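Local coordinates for protein yersinopine synthase (Yersinia pestis, PDB 6C4M) that catalyses the NADPH-dependent reductive condensation of pyruvate with an aminobutanoate intermediate, the last step in making the metallophore yersinopine, at residues G143-L151 with Q462-Q473. Sequence-based numbering, arbitrary orientation.
Sequences GSGLMVQNL and QAAIIEQQWRSQ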
loop_
_atom_site.group_PDB
_atom_site.type_symbol
_atom_site.label_atom_id
_atom_site.label_comp_id
_atom_site.label_asym_id
_atom_site.label_seq_id
_atom_site.Cartn_x
_atom_site.Cartn_y
_atom_site.Cartn_z
ATOM N N GLY A 143 28.543 -11.509 -12.994
ATOM C CA GLY A 143 29.622 -11.397 -13.958
ATOM C C GLY A 143 30.908 -10.863 -13.369
ATOM O O GLY A 143 31.970 -10.998 -13.993
ATOM N N SER A 144 30.843 -10.296 -12.168
ATOM C CA SER A 144 32.029 -9.711 -11.564
ATOM C C SER A 144 33.158 -10.733 -11.482
ATOM O O SER A 144 34.305 -10.436 -11.829
ATOM C CB SER A 144 31.691 -9.173 -10.180
ATOM O OG SER A 144 30.808 -8.081 -10.291
ATOM N N GLY A 145 32.845 -11.946 -11.029
ATOM C CA GLY A 145 33.885 -12.922 -10.782
ATOM C C GLY A 145 34.542 -13.388 -12.068
ATOM O O GLY A 145 35.753 -13.516 -12.132
ATOM N N LEU A 146 33.741 -13.680 -13.091
ATOM C CA LEU A 146 34.296 -14.040 -14.380
ATOM C C LEU A 146 35.217 -12.942 -14.899
ATOM O O LEU A 146 36.280 -13.226 -15.452
ATOM C CB LEU A 146 33.169 -14.280 -15.380
ATOM C CG LEU A 146 32.415 -15.578 -15.257
ATOM C CD1 LEU A 146 31.096 -15.527 -16.040
ATOM C CD2 LEU A 146 33.275 -16.734 -15.729
ATOM N N MET A 147 34.800 -11.679 -14.758
ATOM C CA MET A 147 35.609 -10.562 -15.226
ATOM C C MET A 147 36.944 -10.515 -14.491
ATOM O O MET A 147 38.011 -10.401 -15.108
ATOM C CB MET A 147 34.843 -9.263 -15.017
ATOM C CG MET A 147 35.255 -8.118 -15.929
ATOM S SD MET A 147 35.077 -6.535 -15.068
ATOM C CE MET A 147 36.621 -6.829 -14.114
ATOM N N VAL A 148 36.895 -10.571 -13.164
ATOM C CA VAL A 148 38.122 -10.554 -12.369
ATOM C C VAL A 148 39.016 -11.745 -12.702
ATOM O O VAL A 148 40.246 -11.604 -12.775
ATOM C CB VAL A 148 37.766 -10.500 -10.878
ATOM C CG1 VAL A 148 38.991 -10.696 -9.987
ATOM C CG2 VAL A 148 37.076 -9.178 -10.627
ATOM N N GLN A 149 38.438 -12.940 -12.879
ATOM C CA GLN A 149 39.259 -14.090 -13.265
ATOM C C GLN A 149 40.048 -13.786 -14.522
ATOM O O GLN A 149 41.239 -14.127 -14.647
ATOM C CB GLN A 149 38.405 -15.320 -13.549
ATOM C CG GLN A 149 37.895 -16.092 -12.383
ATOM C CD GLN A 149 37.161 -17.315 -12.880
ATOM O OE1 GLN A 149 35.951 -17.364 -12.816
ATOM N NE2 GLN A 149 37.891 -18.270 -13.449
ATOM N N ASN A 150 39.348 -13.232 -15.510
ATOM C CA ASN A 150 39.967 -12.980 -16.803
ATOM C C ASN A 150 41.161 -12.049 -16.659
ATOM O O ASN A 150 42.235 -12.302 -17.217
ATOM C CB ASN A 150 38.929 -12.384 -17.758
ATOM C CG ASN A 150 39.461 -12.218 -19.144
ATOM O OD1 ASN A 150 40.128 -11.234 -19.444
ATOM N ND2 ASN A 150 39.200 -13.196 -19.995
ATOM N N LEU A 151 40.995 -10.954 -15.911
ATOM C CA LEU A 151 42.106 -10.021 -15.729
ATOM C C LEU A 151 43.268 -10.679 -15.004
ATOM O O LEU A 151 44.437 -10.492 -15.364
ATOM C CB LEU A 151 41.644 -8.792 -14.949
ATOM C CG LEU A 151 40.561 -7.896 -15.586
ATOM C CD1 LEU A 151 40.256 -6.722 -14.654
ATOM C CD2 LEU A 151 40.987 -7.376 -16.937
ATOM N N GLN A 462 33.885 -4.564 -20.477
ATOM C CA GLN A 462 33.608 -5.538 -19.419
ATOM C C GLN A 462 32.784 -6.706 -19.947
ATOM O O GLN A 462 33.091 -7.880 -19.676
ATOM C CB GLN A 462 32.891 -4.843 -18.270
ATOM C CG GLN A 462 33.796 -3.914 -17.518
ATOM C CD GLN A 462 33.168 -3.335 -16.270
ATOM O OE1 GLN A 462 32.764 -4.057 -15.355
ATOM N NE2 GLN A 462 33.102 -2.014 -16.219
ATOM N N ALA A 463 31.710 -6.401 -20.683
ATOM C CA ALA A 463 30.878 -7.467 -21.242
ATOM C C ALA A 463 31.715 -8.385 -22.121
ATOM O O ALA A 463 31.556 -9.612 -22.085
ATOM C CB ALA A 463 29.702 -6.892 -22.041
ATOM N N ALA A 464 32.623 -7.804 -22.900
ATOM C CA ALA A 464 33.509 -8.612 -23.733
ATOM C C ALA A 464 34.408 -9.499 -22.881
ATOM O O ALA A 464 34.598 -10.688 -23.177
ATOM C CB ALA A 464 34.342 -7.704 -24.640
ATOM N N ILE A 465 34.978 -8.944 -21.817
ATOM C CA ILE A 465 35.863 -9.736 -20.971
ATOM C C ILE A 465 35.083 -10.874 -20.329
ATOM O O ILE A 465 35.511 -12.031 -20.341
ATOM C CB ILE A 465 36.539 -8.831 -19.925
ATOM C CG1 ILE A 465 37.533 -7.899 -20.613
ATOM C CG2 ILE A 465 37.225 -9.643 -18.873
ATOM C CD1 ILE A 465 37.937 -6.731 -19.736
ATOM N N ILE A 466 33.914 -10.568 -19.782
ATOM C CA ILE A 466 33.107 -11.602 -19.139
ATOM C C ILE A 466 32.759 -12.698 -20.148
ATOM O O ILE A 466 32.863 -13.895 -19.852
ATOM C CB ILE A 466 31.853 -10.967 -18.501
ATOM C CG1 ILE A 466 32.248 -10.092 -17.321
ATOM C CG2 ILE A 466 30.884 -11.988 -17.994
ATOM C CD1 ILE A 466 31.155 -9.057 -16.937
ATOM N N GLU A 467 32.353 -12.302 -21.361
ATOM C CA GLU A 467 32.005 -13.289 -22.384
ATOM C C GLU A 467 33.202 -14.181 -22.706
ATOM O O GLU A 467 33.054 -15.400 -22.855
ATOM C CB GLU A 467 31.527 -12.600 -23.669
ATOM C CG GLU A 467 31.257 -13.616 -24.798
ATOM C CD GLU A 467 30.946 -12.970 -26.131
ATOM O OE1 GLU A 467 31.057 -11.731 -26.240
ATOM O OE2 GLU A 467 30.604 -13.717 -27.077
ATOM N N GLN A 468 34.385 -13.572 -22.847
ATOM C CA GLN A 468 35.604 -14.320 -23.159
ATOM C C GLN A 468 35.897 -15.335 -22.065
ATOM O O GLN A 468 36.163 -16.508 -22.343
ATOM C CB GLN A 468 36.783 -13.349 -23.342
ATOM C CG GLN A 468 38.064 -13.987 -23.880
ATOM C CD GLN A 468 39.335 -13.159 -23.571
ATOM O OE1 GLN A 468 39.260 -11.976 -23.229
ATOM N NE2 GLN A 468 40.493 -13.792 -23.680
ATOM N N GLN A 469 35.828 -14.906 -20.807
ATOM C CA GLN A 469 36.124 -15.829 -19.717
ATOM C C GLN A 469 35.131 -16.983 -19.685
ATOM O O GLN A 469 35.526 -18.141 -19.524
ATOM C CB GLN A 469 36.131 -15.089 -18.388
ATOM C CG GLN A 469 36.540 -15.971 -17.217
ATOM C CD GLN A 469 37.955 -16.482 -17.365
ATOM O OE1 GLN A 469 38.818 -15.798 -17.949
ATOM N NE2 GLN A 469 38.202 -17.694 -16.866
ATOM N N TRP A 470 33.832 -16.681 -19.819
ATOM C CA TRP A 470 32.796 -17.704 -19.738
ATOM C C TRP A 470 32.930 -18.734 -20.858
ATOM O O TRP A 470 32.775 -19.936 -20.628
ATOM C CB TRP A 470 31.415 -17.044 -19.785
ATOM C CG TRP A 470 30.307 -18.023 -19.777
ATOM C CD1 TRP A 470 29.762 -18.620 -18.691
ATOM C CD2 TRP A 470 29.604 -18.533 -20.912
ATOM N NE1 TRP A 470 28.773 -19.474 -19.071
ATOM C CE2 TRP A 470 28.655 -19.446 -20.430
ATOM C CE3 TRP A 470 29.686 -18.303 -22.292
ATOM C CZ2 TRP A 470 27.765 -20.117 -21.267
ATOM C CZ3 TRP A 470 28.821 -18.987 -23.128
ATOM C CH2 TRP A 470 27.870 -19.886 -22.610
ATOM N N ARG A 471 33.179 -18.275 -22.088
ATOM C CA ARG A 471 33.324 -19.197 -23.215
ATOM C C ARG A 471 34.544 -20.099 -23.063
ATOM O O ARG A 471 34.568 -21.205 -23.608
ATOM C CB ARG A 471 33.426 -18.421 -24.528
ATOM C CG ARG A 471 32.125 -17.742 -24.947
ATOM C CD ARG A 471 32.214 -17.352 -26.418
ATOM N NE ARG A 471 31.155 -16.430 -26.831
ATOM C CZ ARG A 471 29.975 -16.795 -27.324
ATOM N NH1 ARG A 471 29.661 -18.074 -27.486
ATOM N NH2 ARG A 471 29.100 -15.865 -27.658
ATOM N N SER A 472 35.558 -19.644 -22.342
ATOM C CA SER A 472 36.774 -20.428 -22.155
ATOM C C SER A 472 36.584 -21.606 -21.214
ATOM O O SER A 472 37.556 -22.335 -20.980
ATOM C CB SER A 472 37.882 -19.530 -21.614
ATOM O OG SER A 472 37.695 -19.255 -20.234
ATOM N N GLN A 473 35.382 -21.810 -20.669
ATOM C CA GLN A 473 35.154 -22.843 -19.651
ATOM C C GLN A 473 34.299 -23.985 -20.199
ATOM O O GLN A 473 33.078 -24.021 -20.013
ATOM C CB GLN A 473 34.505 -22.221 -18.411
ATOM C CG GLN A 473 35.422 -21.223 -17.677
ATOM C CD GLN A 473 34.713 -20.362 -16.609
ATOM O OE1 GLN A 473 33.475 -20.366 -16.481
ATOM N NE2 GLN A 473 35.516 -19.616 -15.834
#
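Met147 and Ile466 meet where two helices cross almost perpendicularly, at 82° with axes 8.0 Å apart, a worked example of close helix packing with an apolar centre and an amide margin. Met147 CB lies 3.6 Å from Ile466 CG1, while its CG reaches Ile465 CG2; with CG anti to the backbone N (chi1 -156°), the chain carries SD to 3.4 Å from Gln462 OE1. On the other flank Leu146 forks: CD1 touches both Ile466 CG2 and Trp470 CB, and CD2 lies against Gln469 CG. At the N-cap, Gly143 lets Ile466 CD1 close in to 3.6 Å from its carbonyl O.

Polar contacts gather round Asn150, whose ND2 gives two weak, bent hydrogen bonds, to Gln469 OE1 (3.3 Å) and to Gln468 OE1 (3.5 Å). Gln469 turns at chi2 (63°), which brings its amide against the backbone of the 144-151 helix, with OE1 3.3 Å from Asn150 CA.

Away from the annotated sites, though with the side chain of Gln462 about 11 Å from the bound NADP, the contact joins the helix that follows strand 134-137 of the Rossmann-type nucleotide-binding domain to the C-terminal helix. Glu251 binds the amides of Gly143 and Gly145; helix 117-121 touches both segments, and helix 401-419 backs Ile466.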